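Local coordinates for putative thiosugar synthase (Amycolatopsis orientalis, PDB 4N6F), which probably transfers sulfur from a thiocarboxylated carrier protein to a phosphorylated sugar, working as a ThiG-like thiosugar synthase on a TIM-barrel scaffold, at residues Pro57-Arg60 with Arg61-Leu64; Leu73-Asp77 with Phe78-Gly82; Ala165-Val168 with Ala169-Arg172. One frame throughout, in Å; residues are numbered along the deposited sequence.

Interaction 1. Residues Pro57-Arg60 with Arg61-Leu64; sequences PDNR and RSSL. With CA (calcium ion), chain C.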
ATOM      1  N   PRO A  57      21.091  -4.860  32.567  1.00 43.33           N
ATOM      2  CA  PRO A  57      20.663  -4.329  33.872  1.00 44.33           C
ATOM      3  C   PRO A  57      21.771  -3.775  34.773  1.00 45.89           C
ATOM      4  O   PRO A  57      21.464  -3.046  35.717  1.00 48.61           O
ATOM      5  CB  PRO A  57      19.967  -5.528  34.535  1.00 45.28           C
ATOM      6  CG  PRO A  57      20.555  -6.733  33.879  1.00 44.19           C
ATOM      7  CD  PRO A  57      20.951  -6.327  32.487  1.00 43.94           C
ATOM      8  N   ASP A  58      23.033  -4.098  34.490  1.00 45.74           N
ATOM      9  CA  ASP A  58      24.157  -3.480  35.201  1.00 46.65           C
ATOM     10  C   ASP A  58      24.982  -2.567  34.290  1.00 45.67           C
ATOM     11  O   ASP A  58      26.116  -2.219  34.616  1.00 48.24           O
ATOM     12  CB  ASP A  58      25.041  -4.541  35.892  1.00 47.99           C
ATOM     13  CG  ASP A  58      25.826  -5.402  34.913  1.00 49.90           C
ATOM     14  OD1 ASP A  58      25.608  -5.309  33.682  1.00 49.24           O
ATOM     15  OD2 ASP A  58      26.676  -6.184  35.387  1.00 50.99           O
ATOM     16  N   ASN A  59      24.411  -2.193  33.147  1.00 41.65           N
ATOM     17  CA  ASN A  59      24.984  -1.166  32.297  1.00 39.40           C
ATOM     18  C   ASN A  59      24.228   0.128  32.564  1.00 39.72           C
ATOM     19  O   ASN A  59      22.997   0.171  32.452  1.00 39.99           O
ATOM     20  CB  ASN A  59      24.892  -1.554  30.828  1.00 38.96           C
ATOM     21  CG  ASN A  59      25.523  -0.524  29.910  1.00 38.54           C
ATOM     22  OD1 ASN A  59      24.826   0.271  29.284  1.00 38.73           O
ATOM     23  ND2 ASN A  59      26.843  -0.534  29.822  1.00 38.85           N
ATOM     24  N   ARG A  60      24.962   1.174  32.938  1.00 37.61           N
ATOM     25  CA  ARG A  60      24.349   2.430  33.368  1.00 37.63           C
ATOM     26  C   ARG A  60      23.589   3.088  32.223  1.00 35.69           C
ATOM     27  O   ARG A  60      22.441   3.467  32.380  1.00 33.64           O
ATOM     28  CB  ARG A  60      25.414   3.395  33.904  1.00 38.79           C
ATOM     29  CG  ARG A  60      24.865   4.709  34.441  1.00 41.06           C
ATOM     30  CD  ARG A  60      25.898   5.439  35.298  1.00 42.98           C
ATOM     31  NE  ARG A  60      25.343   6.655  35.890  1.00 46.72           N
ATOM     32  CZ  ARG A  60      25.195   7.819  35.248  1.00 49.13           C
ATOM     33  NH1 ARG A  60      25.561   7.956  33.971  1.00 47.59           N
ATOM     34  NH2 ARG A  60      24.668   8.862  35.887  1.00 50.88           N
ATOM     35  N   ARG A  61      24.250   3.236  31.079  1.00 35.78           N
ATOM     36  CA  ARG A  61      23.661   3.920  29.938  1.00 37.86           C
ATOM     37  C   ARG A  61      22.336   3.274  29.496  1.00 39.18           C
ATOM     38  O   ARG A  61      21.320   3.948  29.396  1.00 38.59           O
ATOM     39  CB  ARG A  61      24.630   3.932  28.764  1.00 39.25           C
ATOM     40  CG  ARG A  61      24.106   4.726  27.588  1.00 41.99           C
ATOM     41  CD  ARG A  61      25.115   4.810  26.469  1.00 45.51           C
ATOM     42  NE  ARG A  61      24.980   6.076  25.758  1.00 50.21           N
ATOM     43  CZ  ARG A  61      24.252   6.279  24.663  1.00 54.07           C
ATOM     44  NH1 ARG A  61      24.224   7.497  24.130  1.00 55.43           N
ATOM     45  NH2 ARG A  61      23.559   5.288  24.086  1.00 54.99           N
ATOM     46  N   SER A  62      22.346   1.970  29.243  1.00 39.32           N
ATOM     47  CA  SER A  62      21.130   1.315  28.786  1.00 41.22           C
ATOM     48  C   SER A  62      20.057   1.288  29.893  1.00 40.61           C
ATOM     49  O   SER A  62      18.862   1.360  29.592  1.00 39.43           O
ATOM     50  CB  SER A  62      21.416  -0.084  28.209  1.00 40.12           C
ATOM     51  OG  SER A  62      21.332  -1.080  29.205  1.00 43.46           O
ATOM     52  N   SER A  63      20.466   1.215  31.161  1.00 39.90           N
ATOM     53  CA  SER A  63      19.490   1.247  32.266  1.00 41.21           C
ATOM     54  C   SER A  63      18.783   2.595  32.353  1.00 39.77           C
ATOM     55  O   SER A  63      17.584   2.651  32.595  1.00 41.41           O
ATOM     56  CB  SER A  63      20.139   0.910  33.616  1.00 41.80           C
ATOM     57  OG  SER A  63      20.499  -0.460  33.666  1.00 44.94           O
ATOM     58  N   LEU A  64      19.525   3.675  32.139  1.00 38.51           N
ATOM     59  CA  LEU A  64      18.944   5.020  32.171  1.00 39.26           C
ATOM     60  C   LEU A  64      18.041   5.306  30.980  1.00 36.65           C
ATOM     61  O   LEU A  64      17.026   5.968  31.131  1.00 36.05           O
ATOM     62  CB  LEU A  64      20.038   6.086  32.245  1.00 40.56           C
ATOM     63  CG  LEU A  64      20.843   6.160  33.546  1.00 41.52           C
ATOM     64  CD1 LEU A  64      21.825   7.319  33.444  1.00 41.71           C
ATOM     65  CD2 LEU A  64      19.931   6.326  34.752  1.00 42.26           C
TER
HETATM   66 CA    CA C 301      26.451  -6.039  31.641  1.00 40.47          CA
HETATM   67  O   HOH W   1      28.034  -7.225  33.138  1.00 37.48           O
HETATM   68  O   HOH W   2      25.511  -8.239  31.324  1.00 40.96           O
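One face of the Arg60 guanidinium is occupied by Leu64, whose CD1 methyl sits 3.7 Å above the plane, over its centre. With Arg60 CG anti to the backbone N (chi1 -177°) and the chain extended as far as NE, the planar group is carried to the leucine one helical turn on. The second flat group, the Asn59 amide, works through its oxygen: OD1 accepts from Ser62 N at 3.0 Å, an almost straight bond (N-H...O 170°) whose donor lies a little off the carbonyl plane. This bond makes Asn59 the N-cap of helix 60-70. The third flat group, the Asp58 carboxylate, divides its oxygens: OD1 binds calcium at 2.3 Å, and OD2 takes a hydrogen bond from a water on the same metal, a site that Asp56 helps to complete. The carbonyl of Asn59 starts the first turn, where Asn59 O receives Ser63 OG at 2.8 Å and Ser63 N at 3.0 Å from opposite faces of its plane; the next bond, from Leu64 N to Arg60 O, is 2.9 Å long. With an alanine in place of Asn59, the N-H of Ser62 would probably be left without its capping acceptor and the helix start less firmly fixed. Ser62 OG turns back to Asp56 N, and Arg61 makes a long, weak ion pair with Asp34.

Interaction 2. Residues Leu73-Asp77 with Phe78-Gly82; sequences LPLDD and FTWIG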
ATOM      1  N   LEU A  73       6.151   5.326  27.520  1.00 41.55           N
ATOM      2  CA  LEU A  73       5.496   4.249  26.789  1.00 41.81           C
ATOM      3  C   LEU A  73       5.056   3.198  27.794  1.00 39.50           C
ATOM      4  O   LEU A  73       5.767   2.963  28.762  1.00 42.14           O
ATOM      5  CB  LEU A  73       6.481   3.575  25.826  1.00 41.52           C
ATOM      6  CG  LEU A  73       6.416   3.848  24.335  1.00 43.31           C
ATOM      7  CD1 LEU A  73       7.382   2.899  23.645  1.00 43.92           C
ATOM      8  CD2 LEU A  73       5.021   3.671  23.760  1.00 44.27           C
ATOM      9  N   PRO A  74       3.906   2.546  27.557  1.00 38.79           N
ATOM     10  CA  PRO A  74       3.527   1.392  28.374  1.00 38.65           C
ATOM     11  C   PRO A  74       4.248   0.124  27.911  1.00 37.30           C
ATOM     12  O   PRO A  74       3.694  -0.654  27.140  1.00 38.36           O
ATOM     13  CB  PRO A  74       2.014   1.283  28.139  1.00 38.28           C
ATOM     14  CG  PRO A  74       1.806   1.822  26.763  1.00 39.20           C
ATOM     15  CD  PRO A  74       2.852   2.900  26.581  1.00 40.50           C
ATOM     16  N   LEU A  75       5.477  -0.082  28.377  1.00 36.77           N
ATOM     17  CA  LEU A  75       6.285  -1.215  27.911  1.00 36.75           C
ATOM     18  C   LEU A  75       5.728  -2.574  28.346  1.00 38.13           C
ATOM     19  O   LEU A  75       6.135  -3.607  27.815  1.00 35.52           O
ATOM     20  CB  LEU A  75       7.741  -1.066  28.345  1.00 36.13           C
ATOM     21  CG  LEU A  75       8.487   0.145  27.770  1.00 36.73           C
ATOM     22  CD1 LEU A  75       9.866   0.260  28.396  1.00 36.18           C
ATOM     23  CD2 LEU A  75       8.605   0.087  26.252  1.00 36.39           C
ATOM     24  N   ASP A  76       4.787  -2.566  29.287  1.00 40.43           N
ATOM     25  CA  ASP A  76       4.057  -3.775  29.676  1.00 42.18           C
ATOM     26  C   ASP A  76       3.108  -4.275  28.584  1.00 40.26           C
ATOM     27  O   ASP A  76       2.762  -5.444  28.566  1.00 42.87           O
ATOM     28  CB  ASP A  76       3.255  -3.533  30.964  1.00 44.17           C
ATOM     29  CG  ASP A  76       2.193  -2.447  30.802  1.00 46.80           C
ATOM     30  OD1 ASP A  76       2.556  -1.249  30.813  1.00 50.12           O
ATOM     31  OD2 ASP A  76       0.999  -2.788  30.653  1.00 48.59           O
ATOM     32  N   ASP A  77       2.672  -3.389  27.695  1.00 40.61           N
ATOM     33  CA  ASP A  77       1.838  -3.789  26.562  1.00 41.77           C
ATOM     34  C   ASP A  77       2.643  -4.483  25.449  1.00 37.76           C
ATOM     35  O   ASP A  77       2.063  -4.988  24.506  1.00 39.19           O
ATOM     36  CB  ASP A  77       1.105  -2.576  25.970  1.00 46.87           C
ATOM     37  CG  ASP A  77      -0.006  -2.041  26.881  1.00 52.11           C
ATOM     38  OD1 ASP A  77      -0.336  -2.693  27.900  1.00 54.30           O
ATOM     39  OD2 ASP A  77      -0.554  -0.961  26.562  1.00 55.58           O
ATOM     40  N   PHE A  78       3.969  -4.501  25.565  1.00 32.57           N
ATOM     41  CA  PHE A  78       4.830  -5.007  24.506  1.00 29.92           C
ATOM     42  C   PHE A  78       5.374  -6.373  24.877  1.00 28.33           C
ATOM     43  O   PHE A  78       5.619  -6.651  26.051  1.00 27.98           O
ATOM     44  CB  PHE A  78       6.005  -4.051  24.266  1.00 28.31           C
ATOM     45  CG  PHE A  78       5.612  -2.744  23.639  1.00 27.23           C
ATOM     46  CD1 PHE A  78       4.907  -1.790  24.362  1.00 27.13           C
ATOM     47  CD2 PHE A  78       5.960  -2.456  22.331  1.00 27.27           C
ATOM     48  CE1 PHE A  78       4.548  -0.581  23.789  1.00 26.29           C
ATOM     49  CE2 PHE A  78       5.612  -1.246  21.754  1.00 26.79           C
ATOM     50  CZ  PHE A  78       4.896  -0.309  22.484  1.00 26.67           C
ATOM     51  N   THR A  79       5.553  -7.224  23.872  1.00 26.11           N
ATOM     52  CA  THR A  79       6.395  -8.405  24.028  1.00 25.13           C
ATOM     53  C   THR A  79       7.844  -7.976  23.856  1.00 24.87           C
ATOM     54  O   THR A  79       8.198  -7.347  22.848  1.00 24.24           O
ATOM     55  CB  THR A  79       6.052  -9.480  22.987  1.00 25.28           C
ATOM     56  OG1 THR A  79       4.696  -9.891  23.169  1.00 24.66           O
ATOM     57  CG2 THR A  79       6.964 -10.692  23.132  1.00 25.71           C
ATOM     58  N   TRP A  80       8.684  -8.310  24.829  1.00 24.78           N
ATOM     59  CA  TRP A  80      10.104  -7.954  24.771  1.00 26.12           C
ATOM     60  C   TRP A  80      10.886  -9.057  24.091  1.00 25.51           C
ATOM     61  O   TRP A  80      10.745 -10.227  24.435  1.00 25.01           O
ATOM     62  CB  TRP A  80      10.685  -7.733  26.182  1.00 28.16           C
ATOM     63  CG  TRP A  80      10.155  -6.522  26.899  1.00 28.96           C
ATOM     64  CD1 TRP A  80       8.894  -6.019  26.839  1.00 29.37           C
ATOM     65  CD2 TRP A  80      10.878  -5.687  27.810  1.00 29.89           C
ATOM     66  NE1 TRP A  80       8.785  -4.906  27.643  1.00 30.65           N
ATOM     67  CE2 TRP A  80       9.992  -4.684  28.251  1.00 30.68           C
ATOM     68  CE3 TRP A  80      12.190  -5.688  28.290  1.00 31.77           C
ATOM     69  CZ2 TRP A  80      10.373  -3.691  29.158  1.00 32.26           C
ATOM     70  CZ3 TRP A  80      12.570  -4.702  29.192  1.00 32.89           C
ATOM     71  CH2 TRP A  80      11.663  -3.714  29.613  1.00 31.89           C
ATOM     72  N   ILE A  81      11.721  -8.693  23.127  1.00 25.22           N
ATOM     73  CA  ILE A  81      12.566  -9.683  22.487  1.00 25.64           C
ATOM     74  C   ILE A  81      13.993  -9.163  22.394  1.00 25.94           C
ATOM     75  O   ILE A  81      14.223  -7.976  22.176  1.00 26.64           O
ATOM     76  CB  ILE A  81      12.022 -10.110  21.092  1.00 25.78           C
ATOM     77  CG1 ILE A  81      12.225  -9.033  20.021  1.00 26.11           C
ATOM     78  CG2 ILE A  81      10.545 -10.472  21.191  1.00 25.85           C
ATOM     79  CD1 ILE A  81      12.100  -9.592  18.620  1.00 27.48           C
ATOM     80  N   GLY A  82      14.951 -10.058  22.575  1.00 26.61           N
ATOM     81  CA  GLY A  82      16.349  -9.687  22.461  1.00 26.67           C
ATOM     82  C   GLY A  82      16.821  -9.699  21.032  1.00 27.19           C
ATOM     83  O   GLY A  82      16.090 -10.095  20.116  1.00 27.08           O
TER
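The chain turns through a short 3-10 segment at Leu75-Asp77, entered by an inverse gamma turn centred on Pro74, and Phe78 N closes it with a 3.2 Å bond to Leu75 O. That oxygen is gripped twice. Trp80 NE1 reaches it at 3.0 Å along a nearly straight N-H (167°), the oxygen lying in the indole plane. Both donors stand out of the carbonyl plane, on opposite faces, Phe78 N much more steeply than Trp80 NE1. The indole therefore meets the turn edge-on, and its CZ2 packs on Leu75 CB at 3.8 Å, the two side chains crossing at about a right angle. Phe78 has CG beside its backbone N (chi1 -70°), which folds the ring back against the turn: CD1 lies 3.2 Å from Pro74 O, which sits at the ring edge and in its plane, and CZ meets Leu73 CD2 at 4.2 Å. Beyond the turn, Trp80 makes an edge-to-face pair with Phe51, Leu75 and Trp80 rest on Leu66, and Leu73 and Phe78 reach Leu43. This is a helix-to-strand return of a TIM barrel, leading from helix 60-70 into strand 79-83, with Leu73, Leu75, Phe78 and Trp80 packed between the strands and the outer helices.

Interaction 3. Residues Ala165-Val168 with Ala169-Arg172; sequences ASPV and ASGR. With F6R (fructose -6-phosphate), chain F.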
ATOM      1  N   ALA A 165      14.258  -8.414   1.821  1.00 23.70           N
ATOM      2  CA  ALA A 165      13.618  -7.873   0.632  1.00 24.46           C
ATOM      3  C   ALA A 165      14.642  -7.237  -0.311  1.00 25.88           C
ATOM      4  O   ALA A 165      14.610  -7.465  -1.511  1.00 27.22           O
ATOM      5  CB  ALA A 165      12.570  -6.841   1.037  1.00 24.15           C
ATOM      6  N   SER A 166      15.526  -6.416   0.246  1.00 27.97           N
ATOM      7  CA  SER A 166      16.633  -5.812  -0.497  1.00 28.76           C
ATOM      8  C   SER A 166      17.678  -5.342   0.523  1.00 29.23           C
ATOM      9  O   SER A 166      17.482  -5.537   1.724  1.00 28.80           O
ATOM     10  CB  SER A 166      16.134  -4.661  -1.365  1.00 28.97           C
ATOM     11  OG  SER A 166      15.500  -3.674  -0.586  1.00 30.52           O
ATOM     12  N   PRO A 167      18.798  -4.757   0.059  1.00 29.81           N
ATOM     13  CA  PRO A 167      19.852  -4.473   1.027  1.00 29.75           C
ATOM     14  C   PRO A 167      19.447  -3.488   2.114  1.00 29.31           C
ATOM     15  O   PRO A 167      18.643  -2.581   1.878  1.00 27.23           O
ATOM     16  CB  PRO A 167      20.988  -3.902   0.160  1.00 30.55           C
ATOM     17  CG  PRO A 167      20.760  -4.504  -1.186  1.00 30.89           C
ATOM     18  CD  PRO A 167      19.264  -4.551  -1.328  1.00 30.82           C
ATOM     19  N   VAL A 168      20.016  -3.698   3.295  1.00 29.68           N
ATOM     20  CA  VAL A 168      19.726  -2.894   4.467  1.00 31.26           C
ATOM     21  C   VAL A 168      20.041  -1.430   4.205  1.00 30.82           C
ATOM     22  O   VAL A 168      21.094  -1.108   3.667  1.00 30.50           O
ATOM     23  CB  VAL A 168      20.527  -3.393   5.685  1.00 32.11           C
ATOM     24  CG1 VAL A 168      20.402  -2.439   6.866  1.00 32.83           C
ATOM     25  CG2 VAL A 168      20.032  -4.768   6.091  1.00 33.57           C
ATOM     26  N   ALA A 169      19.107  -0.560   4.591  1.00 29.97           N
ATOM     27  CA  ALA A 169      19.247   0.903   4.483  1.00 29.45           C
ATOM     28  C   ALA A 169      19.143   1.421   3.069  1.00 29.58           C
ATOM     29  O   ALA A 169      19.337   2.609   2.839  1.00 30.08           O
ATOM     30  CB  ALA A 169      20.537   1.406   5.141  1.00 28.93           C
ATOM     31  N   SER A 170      18.770   0.561   2.128  1.00 29.95           N
ATOM     32  CA  SER A 170      18.814   0.930   0.723  1.00 29.88           C
ATOM     33  C   SER A 170      17.528   1.546   0.206  1.00 30.70           C
ATOM     34  O   SER A 170      17.537   2.182  -0.847  1.00 31.17           O
ATOM     35  CB  SER A 170      19.165  -0.294  -0.124  1.00 31.10           C
ATOM     36  OG  SER A 170      18.050  -1.150  -0.272  1.00 32.04           O
ATOM     37  N   GLY A 171      16.408   1.324   0.903  1.00 29.42           N
ATOM     38  CA  GLY A 171      15.115   1.857   0.471  1.00 28.71           C
ATOM     39  C   GLY A 171      14.616   1.358  -0.881  1.00 29.69           C
ATOM     40  O   GLY A 171      13.716   1.963  -1.479  1.00 31.02           O
ATOM     41  N   ARG A 172      15.181   0.249  -1.359  1.00 31.29           N
ATOM     42  CA  ARG A 172      14.886  -0.278  -2.701  1.00 32.37           C
ATOM     43  C   ARG A 172      13.635  -1.152  -2.766  1.00 32.51           C
ATOM     44  O   ARG A 172      13.200  -1.511  -3.858  1.00 34.13           O
ATOM     45  CB  ARG A 172      16.085  -1.074  -3.237  1.00 34.89           C
ATOM     46  CG  ARG A 172      17.276  -0.210  -3.651  1.00 37.40           C
ATOM     47  CD  ARG A 172      18.521  -1.052  -3.933  1.00 40.35           C
ATOM     48  NE  ARG A 172      19.662  -0.218  -4.343  1.00 44.40           N
ATOM     49  CZ  ARG A 172      20.311  -0.280  -5.513  1.00 44.41           C
ATOM     50  NH1 ARG A 172      19.983  -1.154  -6.457  1.00 44.85           N
ATOM     51  NH2 ARG A 172      21.319   0.550  -5.742  1.00 45.93           N
TER
HETATM   52  C1  F6R F 304      17.845  -6.471  12.974  1.00 34.09           C
HETATM   53  C2  F6R F 304      17.618  -5.000  12.765  1.00 36.57           C
HETATM   54  C3  F6R F 304      18.182  -4.253  11.581  1.00 35.05           C
HETATM   55  C4  F6R F 304      17.329  -4.587  10.356  1.00 32.46           C
HETATM   56  C5  F6R F 304      17.566  -3.592   9.216  1.00 30.85           C
HETATM   57  C6  F6R F 304      16.392  -3.568   8.258  1.00 29.00           C
HETATM   58  O2  F6R F 304      16.901  -4.375  13.549  1.00 41.14           O
HETATM   59  O3  F6R F 304      19.560  -4.533  11.310  1.00 32.63           O
HETATM   60  O4  F6R F 304      17.655  -5.907   9.894  1.00 32.15           O
HETATM   61  O5  F6R F 304      17.767  -2.270   9.709  1.00 28.86           O
HETATM   62  O6  F6R F 304      16.742  -2.754   7.144  1.00 28.59           O
HETATM   63  P   F6R F 304      16.246  -1.249   6.967  1.00 27.31           P
HETATM   64  O1P F6R F 304      17.110  -0.487   7.927  1.00 25.96           O
HETATM   65  O2P F6R F 304      14.784  -1.219   7.324  1.00 29.47           O
HETATM   66  O3P F6R F 304      16.483  -1.034   5.500  1.00 26.98           O
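Ser170 leans back on Pro167, and its side chain can be followed outward: CB stands 3.1 Å from Pro167 O, and OG, one bond further, donates to that same oxygen at 2.6 Å. OG lies between the backbone N and the carbonyl carbon (chi1 77°), which sets it against Pro167 O, three residues earlier. At the tip the hydroxyl also accepts a weak bond from Arg172 N and passes 3.6 Å from Ser166 OG, whose own hydrogen bond goes to Gly173 O. Pro167 O takes a second donor, Ser170 N at 3.2 Å, which closes a type II beta turn from Pro167 to Ser170; this donor stands well above the carbonyl plane, whereas OG is only modestly tilted from it. Ala169 sits at the third position with a positive phi of 73°, as a type II turn requires, which for a residue with a CB has some steric cost. The turn leaves the Ala169 N-H aimed at the ligand, donating to O3P of the fructose 6-phosphate at 2.8 Å (N-H...O 160°). Val168 lines the neighbouring wall: its CG1 comes to 3.7 Å from the ester oxygen O6, and CG2 lies nearly as close. Arg114, Glu194, Gly196, Asn217 and Thr218 also hydrogen-bond to the ligand. The turn sits in the loop leaving strand 161-164, and with a backbone N-H directed at the phosphate it forms part of the sugar-phosphate pocket at the C-terminal end of the TIM-barrel strands.

Overall arrangement
Reading from the N terminus, interaction 1 comes first, at the start of helix 60-70, next to a calcium ion on the rim of the fold. The helix then runs on to the turn of interaction 2, which returns the chain into strand 79-83; the two contacts thus bracket one helix and its return to the barrel, their centres about 17 Å apart. Far down the chain, interaction 3 shapes the loop between strand 161-164 and helix 177-186, across the chain's centre from interaction 2 and about 27 Å away between centres. All three are local contacts in series, none enclosing or crossing another, and only 165-172 meets the sugar phosphate.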